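Local structure of endo-beta-1,4-glucanase (cellulase B) (Bacillus halodurans, 4V2X) at residues A[397-402]-A[480-485]; A[499-504]-A[536-541]. The protein probably hydrolyses beta-1,4-linked glucans such as cellulose, joining a family 5 glycoside hydrolase module to an Ig-like module and a family 46 carbohydrate-binding module. All blocks are in the same frame, centred on the assembly; numbering follows the deposited sequence.

Contact 1: A[397-402]-A[480-485]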
ATOM      1  N   TYR A 397      31.833 -27.088 -37.091  1.00 13.22           N
ATOM      2  CA  TYR A 397      32.087 -28.517 -36.933  1.00 14.13           C
ATOM      3  C   TYR A 397      32.402 -29.174 -38.271  1.00 15.35           C
ATOM      4  O   TYR A 397      31.742 -28.901 -39.276  1.00 15.71           O
ATOM      5  CB  TYR A 397      30.898 -29.209 -36.295  1.00 14.55           C
ATOM      6  CG  TYR A 397      30.900 -29.189 -34.791  1.00 14.72           C
ATOM      7  CD1 TYR A 397      31.679 -30.082 -34.068  1.00 15.74           C
ATOM      8  CD2 TYR A 397      30.096 -28.304 -34.085  1.00 15.05           C
ATOM      9  CE1 TYR A 397      31.675 -30.081 -32.680  1.00 16.06           C
ATOM     10  CE2 TYR A 397      30.085 -28.294 -32.698  1.00 15.73           C
ATOM     11  CZ  TYR A 397      30.871 -29.183 -32.003  1.00 16.21           C
ATOM     12  OH  TYR A 397      30.861 -29.192 -30.631  1.00 17.51           O
ATOM     13  N   LEU A 398      33.406 -30.046 -38.257  1.00 15.79           N
ATOM     14  CA  LEU A 398      33.795 -30.835 -39.421  1.00 16.00           C
ATOM     15  C   LEU A 398      33.726 -32.317 -39.074  1.00 15.72           C
ATOM     16  O   LEU A 398      34.370 -32.757 -38.129  1.00 16.10           O
ATOM     17  CB  LEU A 398      35.222 -30.476 -39.822  1.00 15.89           C
ATOM     18  CG  LEU A 398      35.511 -28.989 -40.041  1.00 17.00           C
ATOM     19  CD1 LEU A 398      36.997 -28.761 -40.235  1.00 17.74           C
ATOM     20  CD2 LEU A 398      34.718 -28.468 -41.227  1.00 17.78           C
ATOM     21  N   LYS A 399      32.958 -33.086 -39.845  1.00 16.24           N
ATOM     22  CA  LYS A 399      32.829 -34.524 -39.604  1.00 18.15           C
ATOM     23  C   LYS A 399      34.105 -35.225 -40.076  1.00 18.46           C
ATOM     24  O   LYS A 399      34.466 -35.145 -41.252  1.00 18.09           O
ATOM     25  CB  LYS A 399      31.606 -35.083 -40.335  1.00 20.61           C
ATOM     26  CG  LYS A 399      31.359 -36.574 -40.122  1.00 25.30           C
ATOM     27  CD  LYS A 399      30.524 -36.865 -38.888  1.00 30.95           C
ATOM     28  CE  LYS A 399      29.996 -38.289 -38.906  1.00 36.04           C
ATOM     29  NZ  LYS A 399      28.972 -38.519 -39.966  1.00 39.01           N
ATOM     30  N   GLN A 400      34.788 -35.901 -39.158  1.00 19.63           N
ATOM     31  CA  GLN A 400      36.016 -36.610 -39.490  1.00 21.14           C
ATOM     32  C   GLN A 400      35.710 -37.646 -40.561  1.00 23.23           C
ATOM     33  O   GLN A 400      34.712 -38.363 -40.471  1.00 23.41           O
ATOM     34  CB  GLN A 400      36.593 -37.295 -38.252  1.00 22.05           C
ATOM     35  CG  GLN A 400      38.030 -37.776 -38.405  1.00 22.97           C
ATOM     36  CD  GLN A 400      38.418 -38.739 -37.303  1.00 24.11           C
ATOM     37  OE1 GLN A 400      37.708 -39.701 -37.044  1.00 24.70           O
ATOM     38  NE2 GLN A 400      39.538 -38.477 -36.638  1.00 26.59           N
ATOM     39  N   GLY A 401      36.550 -37.703 -41.588  1.00 26.88           N
ATOM     40  CA  GLY A 401      36.340 -38.632 -42.688  1.00 28.22           C
ATOM     41  C   GLY A 401      35.609 -38.058 -43.892  1.00 29.87           C
ATOM     42  O   GLY A 401      35.717 -38.608 -44.992  1.00 31.25           O
ATOM     43  N   ASP A 402      34.857 -36.972 -43.697  1.00 25.90           N
ATOM     44  CA  ASP A 402      34.132 -36.323 -44.795  1.00 25.17           C
ATOM     45  C   ASP A 402      35.004 -35.307 -45.495  1.00 23.06           C
ATOM     46  O   ASP A 402      35.900 -34.720 -44.894  1.00 22.83           O
ATOM     47  CB  ASP A 402      32.877 -35.603 -44.289  1.00 26.49           C
ATOM     48  CG  ASP A 402      31.733 -36.548 -43.997  1.00 27.43           C
ATOM     49  OD1 ASP A 402      31.919 -37.774 -44.118  1.00 28.42           O
ATOM     50  OD2 ASP A 402      30.639 -36.057 -43.658  1.00 30.20           O
ATOM     51  N   TYR A 480      34.840 -33.785 -35.416  1.00 14.73           N
ATOM     52  CA  TYR A 480      34.068 -34.728 -34.614  1.00 16.35           C
ATOM     53  C   TYR A 480      33.746 -36.014 -35.378  1.00 18.15           C
ATOM     54  O   TYR A 480      33.778 -36.055 -36.614  1.00 16.78           O
ATOM     55  CB  TYR A 480      32.765 -34.076 -34.136  1.00 16.09           C
ATOM     56  CG  TYR A 480      31.696 -33.964 -35.212  1.00 15.22           C
ATOM     57  CD1 TYR A 480      31.759 -32.968 -36.182  1.00 14.80           C
ATOM     58  CD2 TYR A 480      30.641 -34.865 -35.272  1.00 15.68           C
ATOM     59  CE1 TYR A 480      30.796 -32.867 -37.168  1.00 15.49           C
ATOM     60  CE2 TYR A 480      29.671 -34.768 -36.254  1.00 16.56           C
ATOM     61  CZ  TYR A 480      29.754 -33.759 -37.198  1.00 16.84           C
ATOM     62  OH  TYR A 480      28.800 -33.652 -38.189  1.00 18.60           O
ATOM     63  N   ARG A 481      33.459 -37.066 -34.608  1.00 20.32           N
ATOM     64  CA  ARG A 481      32.802 -38.274 -35.108  1.00 23.59           C
ATOM     65  C   ARG A 481      31.574 -38.513 -34.247  1.00 23.51           C
ATOM     66  O   ARG A 481      31.424 -37.914 -33.183  1.00 23.16           O
ATOM     67  CB  ARG A 481      33.689 -39.506 -34.983  1.00 26.96           C
ATOM     68  CG  ARG A 481      35.171 -39.259 -35.110  1.00 31.55           C
ATOM     69  CD  ARG A 481      35.938 -40.537 -34.830  1.00 32.98           C
ATOM     70  NE  ARG A 481      35.522 -41.611 -35.732  1.00 35.00           N
ATOM     71  CZ  ARG A 481      35.151 -42.834 -35.355  1.00 34.79           C
ATOM     72  NH1 ARG A 481      35.153 -43.190 -34.076  1.00 37.29           N
ATOM     73  NH2 ARG A 481      34.792 -43.718 -36.275  1.00 36.24           N
ATOM     74  N   THR A 482      30.712 -39.420 -34.685  1.00 25.01           N
ATOM     75  CA  THR A 482      29.546 -39.772 -33.889  1.00 26.48           C
ATOM     76  C   THR A 482      30.014 -40.171 -32.485  1.00 23.41           C
ATOM     77  O   THR A 482      30.916 -41.006 -32.347  1.00 22.08           O
ATOM     78  CB  THR A 482      28.733 -40.907 -34.543  1.00 28.78           C
ATOM     79  OG1 THR A 482      28.116 -40.410 -35.737  1.00 31.56           O
ATOM     80  CG2 THR A 482      27.643 -41.422 -33.603  1.00 29.31           C
ATOM     81  N   PRO A 483      29.431 -39.549 -31.446  1.00 23.40           N
ATOM     82  CA  PRO A 483      29.782 -39.947 -30.087  1.00 22.01           C
ATOM     83  C   PRO A 483      29.177 -41.302 -29.770  1.00 21.56           C
ATOM     84  O   PRO A 483      28.144 -41.661 -30.333  1.00 20.67           O
ATOM     85  CB  PRO A 483      29.172 -38.852 -29.206  1.00 23.19           C
ATOM     86  CG  PRO A 483      28.326 -38.006 -30.092  1.00 23.77           C
ATOM     87  CD  PRO A 483      28.316 -38.587 -31.468  1.00 23.38           C
ATOM     88  N   VAL A 484      29.833 -42.046 -28.888  1.00 21.24           N
ATOM     89  CA  VAL A 484      29.434 -43.404 -28.577  1.00 21.81           C
ATOM     90  C   VAL A 484      29.297 -43.523 -27.072  1.00 20.50           C
ATOM     91  O   VAL A 484      30.210 -43.157 -26.336  1.00 21.62           O
ATOM     92  CB  VAL A 484      30.469 -44.434 -29.083  1.00 22.74           C
ATOM     93  CG1 VAL A 484      29.986 -45.853 -28.821  1.00 23.15           C
ATOM     94  CG2 VAL A 484      30.741 -44.235 -30.567  1.00 23.42           C
ATOM     95  N   LEU A 485      28.143 -44.015 -26.632  1.00 21.92           N
ATOM     96  CA  LEU A 485      27.915 -44.353 -25.233  1.00 22.01           C
ATOM     97  C   LEU A 485      27.920 -45.865 -25.098  1.00 22.49           C
ATOM     98  O   LEU A 485      27.589 -46.587 -26.048  1.00 22.22           O
ATOM     99  CB  LEU A 485      26.577 -43.787 -24.757  1.00 22.50           C
ATOM    100  CG  LEU A 485      26.452 -42.268 -24.853  1.00 22.43           C
ATOM    101  CD1 LEU A 485      25.041 -41.832 -24.493  1.00 22.77           C
ATOM    102  CD2 LEU A 485      27.468 -41.563 -23.973  1.00 23.86           C
TER
HETATM  103  O   HOH W   1      36.542 -41.214 -38.762  1.00 26.31           O

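Contact 2: A[499-504]-A[536-541]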
ATOM      1  N   ALA A 499      31.602 -42.976 -22.026  1.00 21.21           N
ATOM      2  CA  ALA A 499      31.258 -42.143 -23.169  1.00 22.43           C
ATOM      3  C   ALA A 499      32.483 -41.700 -23.950  1.00 23.33           C
ATOM      4  O   ALA A 499      33.415 -41.124 -23.390  1.00 28.15           O
ATOM      5  CB  ALA A 499      30.479 -40.925 -22.700  1.00 22.96           C
ATOM      6  N   SER A 500      32.467 -41.974 -25.248  1.00 21.86           N
ATOM      7  CA  SER A 500      33.452 -41.433 -26.165  1.00 21.05           C
ATOM      8  C   SER A 500      32.846 -40.202 -26.807  1.00 19.57           C
ATOM      9  O   SER A 500      32.051 -40.317 -27.739  1.00 19.23           O
ATOM     10  CB  SER A 500      33.791 -42.459 -27.243  1.00 22.36           C
ATOM     11  OG  SER A 500      34.324 -43.641 -26.666  1.00 23.76           O
ATOM     12  N   PHE A 501      33.212 -39.028 -26.305  1.00 20.08           N
ATOM     13  CA  PHE A 501      32.639 -37.783 -26.803  1.00 19.22           C
ATOM     14  C   PHE A 501      33.082 -37.502 -28.236  1.00 18.54           C
ATOM     15  O   PHE A 501      32.358 -36.851 -28.984  1.00 18.32           O
ATOM     16  CB  PHE A 501      32.956 -36.612 -25.871  1.00 20.33           C
ATOM     17  CG  PHE A 501      32.182 -36.654 -24.584  1.00 20.45           C
ATOM     18  CD1 PHE A 501      30.861 -36.221 -24.540  1.00 22.12           C
ATOM     19  CD2 PHE A 501      32.760 -37.142 -23.427  1.00 21.28           C
ATOM     20  CE1 PHE A 501      30.139 -36.265 -23.358  1.00 21.66           C
ATOM     21  CE2 PHE A 501      32.041 -37.193 -22.242  1.00 21.52           C
ATOM     22  CZ  PHE A 501      30.731 -36.756 -22.207  1.00 21.04           C
ATOM     23  N   ASN A 502      34.255 -38.018 -28.611  1.00 18.58           N
ATOM     24  CA  ASN A 502      34.724 -37.989 -29.996  1.00 20.18           C
ATOM     25  C   ASN A 502      34.660 -36.589 -30.624  1.00 19.47           C
ATOM     26  O   ASN A 502      34.166 -36.413 -31.735  1.00 19.62           O
ATOM     27  CB  ASN A 502      33.951 -39.019 -30.843  1.00 19.82           C
ATOM     28  CG  ASN A 502      34.404 -40.445 -30.591  1.00 20.76           C
ATOM     29  OD1 ASN A 502      35.522 -40.684 -30.125  1.00 21.11           O
ATOM     30  ND2 ASN A 502      33.540 -41.409 -30.910  1.00 20.95           N
ATOM     31  N   GLY A 503      35.168 -35.597 -29.893  1.00 19.46           N
ATOM     32  CA  GLY A 503      35.230 -34.221 -30.376  1.00 19.57           C
ATOM     33  C   GLY A 503      33.953 -33.413 -30.220  1.00 19.85           C
ATOM     34  O   GLY A 503      33.901 -32.253 -30.641  1.00 20.15           O
ATOM     35  N   ASN A 504      32.924 -34.011 -29.612  1.00 21.34           N
ATOM     36  CA  ASN A 504      31.632 -33.348 -29.436  1.00 21.13           C
ATOM     37  C   ASN A 504      31.483 -32.675 -28.084  1.00 21.85           C
ATOM     38  O   ASN A 504      32.105 -33.078 -27.099  1.00 24.14           O
ATOM     39  CB  ASN A 504      30.486 -34.345 -29.601  1.00 21.36           C
ATOM     40  CG  ASN A 504      30.380 -34.873 -31.008  1.00 22.29           C
ATOM     41  OD1 ASN A 504      29.771 -34.237 -31.867  1.00 25.17           O
ATOM     42  ND2 ASN A 504      30.978 -36.038 -31.257  1.00 21.76           N
ATOM     43  N   PRO A 536      28.493 -33.892 -18.501  1.00 16.84           N
ATOM     44  CA  PRO A 536      29.520 -34.583 -19.264  1.00 17.20           C
ATOM     45  C   PRO A 536      30.860 -34.426 -18.562  1.00 19.77           C
ATOM     46  O   PRO A 536      31.207 -33.318 -18.162  1.00 21.13           O
ATOM     47  CB  PRO A 536      29.521 -33.840 -20.599  1.00 16.88           C
ATOM     48  CG  PRO A 536      29.089 -32.457 -20.256  1.00 16.94           C
ATOM     49  CD  PRO A 536      28.188 -32.558 -19.058  1.00 16.87           C
ATOM     50  N   SER A 537      31.583 -35.530 -18.391  1.00 22.10           N
ATOM     51  CA  SER A 537      32.941 -35.500 -17.872  1.00 25.76           C
ATOM     52  C   SER A 537      33.882 -35.805 -19.026  1.00 25.88           C
ATOM     53  O   SER A 537      34.188 -36.966 -19.309  1.00 25.85           O
ATOM     54  CB  SER A 537      33.116 -36.527 -16.753  1.00 28.81           C
ATOM     55  OG  SER A 537      32.363 -36.151 -15.615  1.00 34.57           O
ATOM     56  N   TYR A 538      34.330 -34.748 -19.692  1.00 25.28           N
ATOM     57  CA  TYR A 538      35.090 -34.882 -20.928  1.00 26.99           C
ATOM     58  C   TYR A 538      36.439 -35.558 -20.709  1.00 30.59           C
ATOM     59  O   TYR A 538      36.816 -36.441 -21.476  1.00 30.76           O
ATOM     60  CB  TYR A 538      35.274 -33.517 -21.588  1.00 26.54           C
ATOM     61  CG  TYR A 538      33.977 -32.917 -22.063  1.00 24.58           C
ATOM     62  CD1 TYR A 538      33.299 -33.470 -23.139  1.00 23.75           C
ATOM     63  CD2 TYR A 538      33.415 -31.813 -21.427  1.00 24.34           C
ATOM     64  CE1 TYR A 538      32.104 -32.941 -23.574  1.00 23.53           C
ATOM     65  CE2 TYR A 538      32.217 -31.275 -21.861  1.00 22.72           C
ATOM     66  CZ  TYR A 538      31.570 -31.846 -22.936  1.00 21.84           C
ATOM     67  OH  TYR A 538      30.389 -31.335 -23.388  1.00 22.26           O
ATOM     68  N   ASP A 539      37.145 -35.158 -19.656  1.00 35.56           N
ATOM     69  CA  ASP A 539      38.461 -35.729 -19.348  1.00 39.27           C
ATOM     70  C   ASP A 539      38.360 -37.183 -18.887  1.00 39.56           C
ATOM     71  O   ASP A 539      39.217 -38.002 -19.219  1.00 42.75           O
ATOM     72  CB  ASP A 539      39.178 -34.887 -18.286  1.00 43.94           C
ATOM     73  CG  ASP A 539      39.493 -33.476 -18.769  1.00 47.29           C
ATOM     74  OD1 ASP A 539      39.599 -33.261 -19.999  1.00 49.03           O
ATOM     75  OD2 ASP A 539      39.635 -32.577 -17.914  1.00 52.00           O
ATOM     76  N   ALA A 540      37.309 -37.501 -18.134  1.00 37.18           N
ATOM     77  CA  ALA A 540      37.064 -38.870 -17.681  1.00 36.34           C
ATOM     78  C   ALA A 540      36.416 -39.749 -18.757  1.00 33.88           C
ATOM     79  O   ALA A 540      36.377 -40.970 -18.617  1.00 34.18           O
ATOM     80  CB  ALA A 540      36.198 -38.856 -16.430  1.00 37.76           C
ATOM     81  N   ASN A 541      35.899 -39.137 -19.820  1.00 30.32           N
ATOM     82  CA  ASN A 541      35.191 -39.874 -20.867  1.00 29.32           C
ATOM     83  C   ASN A 541      33.962 -40.582 -20.280  1.00 25.40           C
ATOM     84  O   ASN A 541      33.738 -41.776 -20.489  1.00 24.44           O
ATOM     85  CB  ASN A 541      36.146 -40.851 -21.561  1.00 32.81           C
ATOM     86  CG  ASN A 541      37.503 -40.225 -21.845  1.00 38.57           C
ATOM     87  OD1 ASN A 541      37.586 -39.153 -22.446  1.00 40.86           O
ATOM     88  ND2 ASN A 541      38.570 -40.878 -21.391  1.00 39.34           N
TER

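Contact 1: A[397-402]-A[480-485]
A parallel edge pairing in the Ig-like module brings the end of strand 395-399 against Y480, where the chain leaves for the carbohydrate-binding module. Two backbone hydrogen bonds flank K399: Y480 N donates to L398 O over 2.9 Å, and Q400 N gives an almost straight bond (176°) of 2.7 Å to Y480 O. The Y480 ring folds back over the partner strand, because chi1 of 76° sets CG between the backbone N and the carbonyl carbon. K399 CA lies over one face of that ring, 4.0 Å from its centroid, as a CH-pi contact, and the lysine chain, bent at chi2, brings CD to 3.5 Å from Y480 CE2. Y397 turns its edge to the Y480 face in an offset edge-to-face pair, the planes at 90° and Y397 CD1 3.6 Å from Y480 CD1. Beyond the bridge, Q400 OE1 packs against the aliphatic part of R481, 3.0 Å from R481 CD, and a water links this oxygen to R481 NE; Q400 NE2 is hydrogen-bonded to G455 O. Strand 395-399 is an outermost strand of its mixed sheet and runs beside strand 473-480, while T482, its OG1 hydrogen-bonded to E568 OE1, belongs to the approach to strand 484-491.

Contact 2: A[499-504]-A[536-541]
Aromatic packing between two loops at one end of an antiparallel sheet defines this contact, in which F501, just past strand 495-500, meets the turn that joins strands 534-537 and 542-545. The edge of Y538 points at the face of F501, the ring centroids 4.6 Å apart and the planes inclined at 55°. Y538 CE1 comes to 3.6 Å from F501 CD1 and lies near the backbone, 3.5 Å from N504 O. On the opposite face of the phenylalanine sits the methyl group of A499, two residues earlier, still on strand 495-500. With CG anti to its carbonyl carbon (chi1 -73°), F501 reaches across to the other loop, and its CZ meets P536 CB at 3.5 Å while CE2 approaches S537 O. Replacing F501 with an alanine would probably open a gap between Y538 and A499 and leave P536 CB without its partner. The Y538 hydroxyl has its own partner, L506 N, and F564 of strand 556-564 also touches F501. A single backbone hydrogen bond also crosses the contact, from A499 N to N541 O (2.9 Å), the donor standing above the carbonyl plane. F501 O is gripped twice, by N504 N and by the side-chain amide, N504 ND2 lying 2.8 Å from F501 O with the acceptor in the amide plane; N504 OD1 is hydrogen-bonded to S566 OG. The backbone bond closes a type I' beta turn from F501 to N504, and the N504 amide reinforces it: a tight reversal with positive phi at N502 and G503, leading from strand 495-500 into strand 506-513 of the carbohydrate-binding module.

In the fold
From the N terminus, the chain completes the catalytic barrel before it runs through the Ig-like module, where strand 395-399 forms the first side of contact 1. Contact 1 closes a loop of 77 residues, about half of them strand, and its second segment carries the chain across to strand 484-491 of the carbohydrate-binding module. Strand 495-500 follows directly, and contact 2 then closes a shorter loop of 31 residues inside that module. The two loops are in series, neither nested nor crossed. Their centres are 12 Å apart, and 480-485 touches 499-504 directly: L485 packs on A499, and R481 O probably accepts a hydrogen bond from N504 ND2, which ties the junction between modules to the turn at F501-N504.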